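Long-range contacts in Polyphosphate:AMP phosphotransferase (Pseudomonas aeruginosa PAO1, PDB 3CZP), which transfers phosphate from inorganic polyphosphate to AMP to make ADP, and less efficiently to GMP, with magnesium as cofactor: residues A[86-91]-A[400-405]; A[295-300]-A[356-361]; A[349-354]-A[393-398]. All coordinates share one frame; numbering follows the deposited sequence. Where two conformers were deposited one is given.

Interaction 1. Residues A[86-91]-A[400-405]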
loop_
_atom_site.group_PDB
_atom_site.type_symbol
_atom_site.label_atom_id
_atom_site.label_comp_id
_atom_site.label_asym_id
_atom_site.label_seq_id
_atom_site.Cartn_x
_atom_site.Cartn_y
_atom_site.Cartn_z
ATOM N N GLU A 86 12.799 9.362 1.132
ATOM C CA GLU A 86 13.841 8.313 1.115
ATOM C C GLU A 86 13.788 7.357 -0.105
ATOM O O GLU A 86 14.526 6.360 -0.167
ATOM C CB GLU A 86 13.732 7.474 2.388
ATOM C CG GLU A 86 14.061 8.242 3.671
ATOM C CD GLU A 86 15.414 8.952 3.623
ATOM O OE1 GLU A 86 16.339 8.429 2.946
ATOM O OE2 GLU A 86 15.549 10.044 4.253
ATOM N N ARG A 87 12.951 7.697 -1.062
ATOM C CA ARG A 87 12.821 6.937 -2.289
ATOM C C ARG A 87 12.969 7.865 -3.528
ATOM O O ARG A 87 12.857 9.074 -3.407
ATOM C CB ARG A 87 11.474 6.229 -2.275
ATOM C CG ARG A 87 11.451 5.034 -1.315
ATOM C CD ARG A 87 10.119 4.367 -1.239
ATOM N NE ARG A 87 10.129 3.216 -0.371
ATOM C CZ ARG A 87 10.131 3.249 0.957
ATOM N NH1 ARG A 87 10.190 4.386 1.605
ATOM N NH2 ARG A 87 10.194 2.118 1.617
ATOM N N PRO A 88 13.200 7.296 -4.728
ATOM C CA PRO A 88 13.333 8.182 -5.881
ATOM C C PRO A 88 12.094 9.058 -6.096
ATOM O O PRO A 88 11.009 8.664 -5.670
ATOM C CB PRO A 88 13.559 7.232 -7.033
ATOM C CG PRO A 88 14.045 5.919 -6.360
ATOM C CD PRO A 88 13.390 5.870 -5.079
ATOM N N PRO A 89 12.300 10.305 -6.556
ATOM C CA PRO A 89 11.219 11.282 -6.677
ATOM C C PRO A 89 9.946 10.796 -7.345
ATOM O O PRO A 89 8.888 11.288 -6.987
ATOM C CB PRO A 89 11.835 12.433 -7.507
ATOM C CG PRO A 89 13.233 12.071 -7.766
ATOM C CD PRO A 89 13.600 10.956 -6.830
ATOM N N GLN A 90 10.064 9.911 -8.318
ATOM C CA GLN A 90 8.921 9.402 -9.074
ATOM C C GLN A 90 7.977 8.455 -8.247
ATOM O O GLN A 90 6.759 8.380 -8.510
ATOM C CB GLN A 90 9.426 8.655 -10.328
ATOM C CG GLN A 90 8.353 8.622 -11.457
ATOM C CD GLN A 90 8.866 8.128 -12.793
ATOM O OE1 GLN A 90 8.870 6.932 -13.025
ATOM N NE2 GLN A 90 9.217 9.061 -13.719
ATOM N N TRP A 91 8.541 7.782 -7.247
ATOM C CA TRP A 91 7.831 6.797 -6.435
ATOM C C TRP A 91 6.531 7.339 -5.852
ATOM O O TRP A 91 5.519 6.664 -5.832
ATOM C CB TRP A 91 8.776 6.324 -5.330
ATOM C CG TRP A 91 8.226 5.232 -4.454
ATOM C CD1 TRP A 91 8.277 3.867 -4.683
ATOM C CD2 TRP A 91 7.602 5.407 -3.191
ATOM N NE1 TRP A 91 7.677 3.208 -3.642
ATOM C CE2 TRP A 91 7.267 4.127 -2.710
ATOM C CE3 TRP A 91 7.372 6.508 -2.382
ATOM C CZ2 TRP A 91 6.663 3.941 -1.466
ATOM C CZ3 TRP A 91 6.752 6.333 -1.176
ATOM C CH2 TRP A 91 6.403 5.069 -0.717
ATOM N N SER A 400 18.989 4.673 -10.595
ATOM C CA SER A 400 20.419 5.040 -10.590
ATOM C C SER A 400 20.643 6.493 -10.165
ATOM O O SER A 400 21.527 6.797 -9.365
ATOM C CB SER A 400 21.002 4.835 -11.992
ATOM O OG SER A 400 22.403 5.034 -12.021
ATOM N N GLU A 401 19.845 7.382 -10.742
ATOM C CA GLU A 401 19.957 8.809 -10.504
ATOM C C GLU A 401 19.748 9.180 -9.047
ATOM O O GLU A 401 20.325 10.142 -8.550
ATOM C CB GLU A 401 18.984 9.561 -11.415
ATOM C CG GLU A 401 19.546 9.656 -12.838
ATOM C CD GLU A 401 18.804 10.595 -13.808
ATOM O OE1 GLU A 401 17.682 11.101 -13.524
ATOM O OE2 GLU A 401 19.402 10.782 -14.897
ATOM N N TYR A 402 18.924 8.412 -8.352
ATOM C CA TYR A 402 18.684 8.635 -6.940
ATOM C C TYR A 402 19.794 7.986 -6.086
ATOM O O TYR A 402 19.890 8.241 -4.915
ATOM C CB TYR A 402 17.263 8.119 -6.571
ATOM C CG TYR A 402 16.868 8.498 -5.170
ATOM C CD1 TYR A 402 16.533 9.792 -4.848
ATOM C CD2 TYR A 402 16.886 7.566 -4.164
ATOM C CE1 TYR A 402 16.200 10.111 -3.591
ATOM C CE2 TYR A 402 16.590 7.906 -2.893
ATOM C CZ TYR A 402 16.219 9.170 -2.608
ATOM O OH TYR A 402 15.920 9.512 -1.286
ATOM N N GLY A 403 20.667 7.171 -6.686
ATOM C CA GLY A 403 21.804 6.533 -5.952
ATOM C C GLY A 403 21.563 5.044 -5.656
ATOM O O GLY A 403 22.296 4.418 -4.904
ATOM N N ILE A 404 20.522 4.466 -6.247
ATOM C CA ILE A 404 20.266 3.039 -6.113
ATOM C C ILE A 404 21.224 2.305 -7.015
ATOM O O ILE A 404 21.382 2.632 -8.183
ATOM C CB ILE A 404 18.790 2.650 -6.432
ATOM C CG1 ILE A 404 17.832 3.533 -5.585
ATOM C CG2 ILE A 404 18.586 1.163 -6.250
ATOM C CD1 ILE A 404 16.356 3.096 -5.543
ATOM N N ILE A 405 21.878 1.311 -6.425
ATOM C CA ILE A 405 22.788 0.406 -7.109
ATOM C C ILE A 405 22.019 -0.745 -7.702
ATOM O O ILE A 405 21.470 -1.542 -6.997
ATOM C CB ILE A 405 23.852 -0.108 -6.123
ATOM C CG1 ILE A 405 24.578 1.078 -5.458
ATOM C CG2 ILE A 405 24.884 -1.054 -6.819
ATOM C CD1 ILE A 405 25.450 0.651 -4.319
#
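Tyr-402, in the last turn of its helix, lays its side chain along the backbone of residues 86-89. Its CB meets CB of Pro-88 at 3.8 Å. With CG anti to the backbone N (chi1 -172°), the ring runs along the chain. One face receives CA of Pro-88, 3.9 Å from the ring centroid and 21° off the normal, a CH-pi contact. Carbonyl O of Arg-87 lies over that face too, 3.5 Å from CZ of Tyr-402, whereas CD of Pro-89 approaches CD1 of Tyr-402 obliquely at 3.7 Å. OH of Tyr-402 comes within 3.3 Å of C of Glu-86. The same hydroxyl hydrogen-bonds to O of Leu-85, where helix 82-85 ends.

Gly-403 closes the helix in a Schellman motif, its positive phi turning the chain toward the sheet. Ile-404 follows, stretching CD1 to within 3.7 Å of CG of Pro-88, so this proline ring is touched by both Tyr-402 and Ile-404. Ile-405 is already part of a strand, paired through its backbone with Ser-300 and Val-302. The contact thus illustrates domain docking inside one chain: the loop between helices 82-85 and 91-96 of the first PPK2 region rests on the junction of helix 382-402 and strand 404-412 in the second, with Trp-351 and Leu-399 also touching Pro-88.

Interaction 2. Residues A[295-300]-A[356-361]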
loop_
_atom_site.group_PDB
_atom_site.type_symbol
_atom_site.label_atom_id
_atom_site.label_comp_id
_atom_site.label_asym_id
_atom_site.label_seq_id
_atom_site.Cartn_x
_atom_site.Cartn_y
_atom_site.Cartn_z
ATOM N N ARG A 295 29.148 4.651 3.833
ATOM C CA ARG A 295 28.841 5.190 2.507
ATOM C C ARG A 295 27.566 4.600 1.933
ATOM O O ARG A 295 26.947 5.186 1.051
ATOM C CB ARG A 295 30.024 4.987 1.561
ATOM C CG ARG A 295 31.217 5.870 1.999
ATOM C CD ARG A 295 32.441 5.637 1.194
ATOM N NE ARG A 295 33.041 4.332 1.475
ATOM C CZ ARG A 295 34.148 3.894 0.907
ATOM N NH1 ARG A 295 34.782 4.648 -0.001
ATOM N NH2 ARG A 295 34.615 2.701 1.226
ATOM N N PHE A 296 27.162 3.447 2.450
ATOM C CA PHE A 296 25.925 2.842 2.018
ATOM C C PHE A 296 24.674 3.644 2.360
ATOM O O PHE A 296 23.647 3.464 1.740
ATOM C CB PHE A 296 25.810 1.432 2.580
ATOM C CG PHE A 296 24.818 0.588 1.837
ATOM C CD1 PHE A 296 25.030 0.263 0.499
ATOM C CD2 PHE A 296 23.704 0.090 2.456
ATOM C CE1 PHE A 296 24.108 -0.524 -0.196
ATOM C CE2 PHE A 296 22.797 -0.649 1.737
ATOM C CZ PHE A 296 23.028 -0.947 0.424
ATOM N N ARG A 297 24.752 4.524 3.364
ATOM C CA ARG A 297 23.627 5.417 3.736
ATOM C C ARG A 297 23.135 6.300 2.624
ATOM O O ARG A 297 22.006 6.736 2.635
ATOM C CB ARG A 297 24.046 6.380 4.862
ATOM C CG ARG A 297 24.288 5.676 6.143
ATOM C CD ARG A 297 24.753 6.603 7.234
ATOM N NE ARG A 297 24.757 5.827 8.469
ATOM C CZ ARG A 297 23.667 5.538 9.172
ATOM N NH1 ARG A 297 23.785 4.809 10.276
ATOM N NH2 ARG A 297 22.471 6.006 8.801
ATOM N N GLN A 298 24.039 6.615 1.713
ATOM C CA GLN A 298 23.752 7.423 0.545
ATOM C C GLN A 298 23.132 6.606 -0.571
ATOM O O GLN A 298 22.782 7.151 -1.613
ATOM C CB GLN A 298 25.071 8.035 0.091
ATOM C CG GLN A 298 25.154 8.509 -1.342
ATOM C CD GLN A 298 26.445 9.270 -1.617
ATOM O OE1 GLN A 298 27.369 9.271 -0.782
ATOM N NE2 GLN A 298 26.530 9.895 -2.812
ATOM N N HIS A 299 22.949 5.312 -0.344
ATOM C CA HIS A 299 22.608 4.388 -1.392
ATOM C C HIS A 299 21.547 3.376 -0.983
ATOM O O HIS A 299 21.143 3.273 0.170
ATOM C CB HIS A 299 23.873 3.596 -1.810
ATOM C CG HIS A 299 24.930 4.439 -2.466
ATOM N ND1 HIS A 299 24.791 4.959 -3.742
ATOM C CD2 HIS A 299 26.132 4.863 -2.019
ATOM C CE1 HIS A 299 25.870 5.662 -4.050
ATOM N NE2 HIS A 299 26.694 5.625 -3.017
ATOM N N SER A 300 21.121 2.598 -1.967
ATOM C CA SER A 300 20.461 1.347 -1.663
ATOM C C SER A 300 20.848 0.362 -2.772
ATOM O O SER A 300 21.549 0.730 -3.693
ATOM C CB SER A 300 18.942 1.548 -1.480
ATOM O OG SER A 300 18.419 2.081 -2.654
ATOM N N ALA A 356 13.880 1.947 0.192
ATOM C CA ALA A 356 14.339 3.198 0.765
ATOM C C ALA A 356 15.886 3.217 0.841
ATOM O O ALA A 356 16.543 2.185 0.734
ATOM C CB ALA A 356 13.762 3.377 2.114
ATOM N N ARG A 357 16.448 4.374 1.114
ATOM C CA ARG A 357 17.882 4.475 1.339
ATOM C C ARG A 357 18.333 3.509 2.433
ATOM O O ARG A 357 17.671 3.333 3.443
ATOM C CB ARG A 357 18.277 5.880 1.762
ATOM C CG ARG A 357 18.203 6.886 0.621
ATOM C CD ARG A 357 19.599 7.260 0.164
ATOM N NE ARG A 357 19.522 8.245 -0.907
ATOM C CZ ARG A 357 19.878 9.524 -0.818
ATOM N NH1 ARG A 357 20.407 10.036 0.310
ATOM N NH2 ARG A 357 19.722 10.292 -1.903
ATOM N N ARG A 358 19.502 2.926 2.201
ATOM C CA ARG A 358 20.145 1.975 3.086
ATOM C C ARG A 358 19.529 0.594 3.047
ATOM O O ARG A 358 19.963 -0.233 3.773
ATOM C CB ARG A 358 20.183 2.486 4.517
ATOM C CG ARG A 358 21.436 2.064 5.237
ATOM C CD ARG A 358 21.600 2.951 6.418
ATOM N NE ARG A 358 22.438 2.319 7.423
ATOM C CZ ARG A 358 22.121 2.235 8.713
ATOM N NH1 ARG A 358 20.966 2.752 9.166
ATOM N NH2 ARG A 358 22.963 1.643 9.556
ATOM N N GLN A 359 18.556 0.340 2.176
ATOM C CA GLN A 359 17.915 -0.969 2.108
ATOM C C GLN A 359 18.430 -1.737 0.888
ATOM O O GLN A 359 19.072 -1.172 -0.018
ATOM C CB GLN A 359 16.364 -0.873 2.048
ATOM C CG GLN A 359 15.678 -0.182 3.223
ATOM C CD GLN A 359 14.103 -0.141 3.124
ATOM O OE1 GLN A 359 13.501 -0.312 2.053
ATOM N NE2 GLN A 359 13.457 0.050 4.271
ATOM N N PHE A 360 18.114 -3.031 0.865
ATOM C CA PHE A 360 18.588 -3.966 -0.173
ATOM C C PHE A 360 17.416 -4.834 -0.572
ATOM O O PHE A 360 16.875 -5.513 0.248
ATOM C CB PHE A 360 19.734 -4.813 0.423
ATOM C CG PHE A 360 20.343 -5.865 -0.507
ATOM C CD1 PHE A 360 20.056 -5.924 -1.890
ATOM C CD2 PHE A 360 21.203 -6.795 0.028
ATOM C CE1 PHE A 360 20.632 -6.894 -2.701
ATOM C CE2 PHE A 360 21.776 -7.791 -0.765
ATOM C CZ PHE A 360 21.497 -7.849 -2.127
ATOM N N THR A 361 16.955 -4.748 -1.808
ATOM C CA THR A 361 15.793 -5.535 -2.260
ATOM C C THR A 361 16.306 -6.470 -3.336
ATOM O O THR A 361 17.056 -6.090 -4.220
ATOM C CB THR A 361 14.656 -4.699 -2.822
ATOM O OG1 THR A 361 14.209 -3.772 -1.834
ATOM C CG2 THR A 361 13.490 -5.601 -3.300
#
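The backbone N of Arg-358 donates to carbonyl O of His-299 at 2.6 Å with an N-H...O angle of 162°, a short and fairly straight bond that fixes a type II turn, Ala-356 to Gln-359, against the loop entering strand 300-307. Packing is closest here. CB of Ser-300 packs against two carbonyl oxygens of the turn, 3.1 Å from O of Gln-359 and 3.3 Å from O of Ala-356. Beside the turn the buried ring of Phe-296 presents its edge to the peptide, CE2 lying 3.5 Å from O of Arg-358 near the ring plane. Arg-358 takes the third position of the turn with positive phi (76°). The turn is braced from within as well: N of Ala-356 binds OE1 of Gln-359 at 3.0 Å, approaching from above the carbonyl plane.

Toward the surface the contact is made by long arginine side chains. Those of Arg-297 and Arg-358 run side by side in the same direction and stack their guanidinium groups, centres 3.7 Å apart and planes 28° from parallel. Both groups are donors, so flat stacking rather than hydrogen bonding joins them, and the like charges are probably eased by solvent. Arg-357, bent at its second torsion, brings one guanidinium face over O of Gln-298, with NE 3.5 Å from that oxygen, and also makes a cation-pi contact with Tyr-402. Beyond the turn, Gln-359 and Thr-361 bond to Leu-301 through their backbones. Strands 300-307 and 360-364 are parallel neighbours in a sheet of order 2-3-1-4-5, the topology of P-loop kinases such as the nucleoside monophosphate kinases.

Interaction 3. Residues A[349-354]-A[393-398]; sequences RFWRHI and NDFEEQ
Next to Phe-395, the residue whose ring meets Trp-351, carboxylate atom OE2 of Glu-396 is gripped by two groups, the hydroxyl of Tyr-368 and NE1 of Trp-367, while OE1 forms a salt bridge with Lys-408. In this P-loop NTPase-type domain, helix 382-402 carries the paired carboxylate and the aromatic Phe-395 on neighbouring positions, and Trp-367 meets both, its ring packing edge to face with that of Phe-395.

The packing between residues 349-354 and 393-398 is apolar, with no hydrogen bond across it. Phe-395 holds CG anti to its own backbone N (chi1 178°), which projects the ring from the helix toward Trp-351. There its CE1 edge pushes onto one face of the Trp-351 indole. The two planes stand 58° apart with the phenyl and five-membered ring centroids at 4.4 Å, an oblique pairing. The chi1 of Trp-351, -91°, departs from the usual staggered value and carries the indole across toward the long helix; its other neighbours include Trp-94, which stacks on it from the first PPK2 region.

Two further groups meet the phenyl ring at CZ. Ile-354 comes from the opposite direction, CD1 reaching CZ of Phe-395 at 3.9 Å, and CB of Phe-350 lies 4.2 Å from the same CZ. One turn along the helix, CB of Gln-398 borders the edge of the indole, 4.1 Å from CH2 of Trp-351. Among the closest approaches is that of CE1 of Phe-395 to CE2 of Trp-351, 3.3 Å.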
loop_
_atom_site.group_PDB
_atom_site.type_symbol
_atom_site.label_atom_id
_atom_site.label_comp_id
_atom_site.label_asym_id
_atom_site.label_seq_id
_atom_site.Cartn_x
_atom_site.Cartn_y
_atom_site.Cartn_z
ATOM N N ARG A 349 3.621 -2.313 -9.886
ATOM C CA ARG A 349 3.885 -3.459 -9.029
ATOM C C ARG A 349 5.345 -3.510 -8.597
ATOM O O ARG A 349 5.645 -4.003 -7.510
ATOM C CB ARG A 349 3.504 -4.759 -9.740
ATOM C CG ARG A 349 4.146 -4.930 -11.107
ATOM C CD ARG A 349 3.585 -6.142 -11.833
ATOM N NE ARG A 349 2.396 -5.810 -12.613
ATOM C CZ ARG A 349 1.894 -6.580 -13.573
ATOM N NH1 ARG A 349 2.478 -7.732 -13.875
ATOM N NH2 ARG A 349 0.808 -6.199 -14.233
ATOM N N PHE A 350 6.244 -3.007 -9.438
ATOM C CA PHE A 350 7.665 -3.021 -9.093
ATOM C C PHE A 350 8.079 -1.828 -8.289
ATOM O O PHE A 350 8.830 -1.978 -7.345
ATOM C CB PHE A 350 8.502 -3.176 -10.363
ATOM C CG PHE A 350 8.102 -4.396 -11.094
ATOM C CD1 PHE A 350 8.432 -5.613 -10.572
ATOM C CD2 PHE A 350 7.310 -4.325 -12.240
ATOM C CE1 PHE A 350 8.024 -6.796 -11.206
ATOM C CE2 PHE A 350 6.896 -5.517 -12.887
ATOM C CZ PHE A 350 7.206 -6.712 -12.335
ATOM N N TRP A 351 7.599 -0.648 -8.665
ATOM C CA TRP A 351 7.883 0.574 -7.906
ATOM C C TRP A 351 7.540 0.444 -6.407
ATOM O O TRP A 351 8.154 1.114 -5.540
ATOM C CB TRP A 351 7.144 1.778 -8.548
ATOM C CG TRP A 351 7.936 2.516 -9.578
ATOM C CD1 TRP A 351 7.780 2.431 -10.937
ATOM C CD2 TRP A 351 9.049 3.387 -9.356
ATOM N NE1 TRP A 351 8.704 3.227 -11.568
ATOM C CE2 TRP A 351 9.471 3.852 -10.617
ATOM C CE3 TRP A 351 9.727 3.834 -8.209
ATOM C CZ2 TRP A 351 10.555 4.736 -10.768
ATOM C CZ3 TRP A 351 10.788 4.704 -8.369
ATOM C CH2 TRP A 351 11.181 5.157 -9.630
ATOM N N ARG A 352 6.477 -0.287 -6.123
ATOM C CA ARG A 352 5.930 -0.432 -4.781
ATOM C C ARG A 352 6.912 -1.184 -3.921
ATOM O O ARG A 352 6.858 -1.102 -2.721
ATOM C CB ARG A 352 4.545 -1.134 -4.796
ATOM C CG ARG A 352 4.655 -2.611 -4.972
ATOM C CD ARG A 352 3.345 -3.356 -5.188
ATOM N NE ARG A 352 2.412 -3.307 -4.052
ATOM C CZ ARG A 352 1.312 -4.068 -3.978
ATOM N NH1 ARG A 352 1.018 -4.935 -4.944
ATOM N NH2 ARG A 352 0.470 -3.957 -2.963
ATOM N N HIS A 353 7.817 -1.917 -4.548
ATOM C CA HIS A 353 8.854 -2.629 -3.846
ATOM C C HIS A 353 10.226 -2.011 -3.845
ATOM O O HIS A 353 11.160 -2.647 -3.360
ATOM C CB HIS A 353 8.999 -4.034 -4.444
ATOM C CG HIS A 353 7.847 -4.902 -4.139
ATOM N ND1 HIS A 353 7.506 -5.242 -2.856
ATOM C CD2 HIS A 353 6.915 -5.460 -4.947
ATOM C CE1 HIS A 353 6.412 -5.982 -2.880
ATOM N NE2 HIS A 353 6.049 -6.149 -4.142
ATOM N N ILE A 354 10.381 -0.795 -4.355
ATOM C CA ILE A 354 11.725 -0.195 -4.454
ATOM C C ILE A 354 12.223 0.161 -3.082
ATOM O O ILE A 354 11.480 0.688 -2.281
ATOM C CB ILE A 354 11.686 1.021 -5.371
ATOM C CG1 ILE A 354 11.566 0.535 -6.832
ATOM C CG2 ILE A 354 12.841 1.989 -5.101
ATOM C CD1 ILE A 354 12.787 -0.174 -7.339
ATOM N N ASN A 393 14.548 0.827 -19.123
ATOM C CA ASN A 393 15.742 1.634 -19.066
ATOM C C ASN A 393 15.498 2.951 -18.403
ATOM O O ASN A 393 16.334 3.401 -17.561
ATOM C CB ASN A 393 16.327 1.830 -20.481
ATOM C CG ASN A 393 16.991 0.596 -21.026
ATOM O OD1 ASN A 393 17.437 -0.290 -20.281
ATOM N ND2 ASN A 393 17.087 0.537 -22.358
ATOM N N ASP A 394 14.326 3.548 -18.693
ATOM C CA ASP A 394 13.981 4.831 -18.053
ATOM C C ASP A 394 13.788 4.607 -16.534
ATOM O O ASP A 394 14.274 5.366 -15.723
ATOM C CB ASP A 394 12.728 5.516 -18.633
ATOM C CG ASP A 394 12.859 5.924 -20.135
ATOM O OD1 ASP A 394 13.991 6.075 -20.712
ATOM O OD2 ASP A 394 11.770 6.104 -20.748
ATOM N N PHE A 395 13.080 3.544 -16.183
ATOM C CA PHE A 395 12.918 3.095 -14.784
ATOM C C PHE A 395 14.235 2.924 -14.049
ATOM O O PHE A 395 14.466 3.494 -12.990
ATOM C CB PHE A 395 12.143 1.763 -14.832
ATOM C CG PHE A 395 11.894 1.091 -13.495
ATOM C CD1 PHE A 395 11.555 1.811 -12.371
ATOM C CD2 PHE A 395 12.015 -0.278 -13.382
ATOM C CE1 PHE A 395 11.278 1.162 -11.130
ATOM C CE2 PHE A 395 11.770 -0.916 -12.126
ATOM C CZ PHE A 395 11.386 -0.201 -11.026
ATOM N N GLU A 396 15.132 2.161 -14.651
ATOM C CA GLU A 396 16.432 1.869 -14.061
ATOM C C GLU A 396 17.302 3.088 -13.931
ATOM O O GLU A 396 18.079 3.195 -12.989
ATOM C CB GLU A 396 17.152 0.754 -14.828
ATOM C CG GLU A 396 16.454 -0.582 -14.563
ATOM C CD GLU A 396 17.039 -1.750 -15.326
ATOM O OE1 GLU A 396 18.059 -1.580 -16.034
ATOM O OE2 GLU A 396 16.435 -2.833 -15.209
ATOM N N GLU A 397 17.152 4.006 -14.882
ATOM C CA GLU A 397 17.837 5.300 -14.819
ATOM C C GLU A 397 17.338 6.177 -13.699
ATOM O O GLU A 397 18.142 6.853 -13.066
ATOM C CB GLU A 397 17.695 6.017 -16.144
ATOM C CG GLU A 397 18.218 7.400 -16.169
ATOM C CD GLU A 397 17.985 8.080 -17.525
ATOM O OE1 GLU A 397 16.795 8.364 -17.860
ATOM O OE2 GLU A 397 19.003 8.300 -18.228
ATOM N N GLN A 398 16.013 6.207 -13.491
ATOM C CA GLN A 398 15.414 6.906 -12.342
ATOM C C GLN A 398 16.029 6.370 -11.033
ATOM O O GLN A 398 16.343 7.121 -10.127
ATOM C CB GLN A 398 13.866 6.765 -12.295
ATOM C CG GLN A 398 12.981 7.454 -13.402
ATOM C CD GLN A 398 13.086 8.990 -13.365
ATOM O OE1 GLN A 398 13.596 9.601 -14.319
ATOM N NE2 GLN A 398 12.611 9.620 -12.263
#

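Overall arrangement
From the N terminus, residues 86-91 in the first PPK2 region open interaction 1, which closes at residues 400-405 after more than 300 residues and joins both regions. Nested within it are the other two contacts. Residues 295-300 open interaction 2, but residues 349-354 of interaction 3 come before its closure at 356-361, so these two loops cross; interaction 3 closes at 393-398, shortly before interaction 1. Helix 382-402 is shared by interactions 1 and 3, and the second parallel sheet by 1 and 2. At their border, O of Gly-403 probably accepts a hydrogen bond from ND1 of His-299.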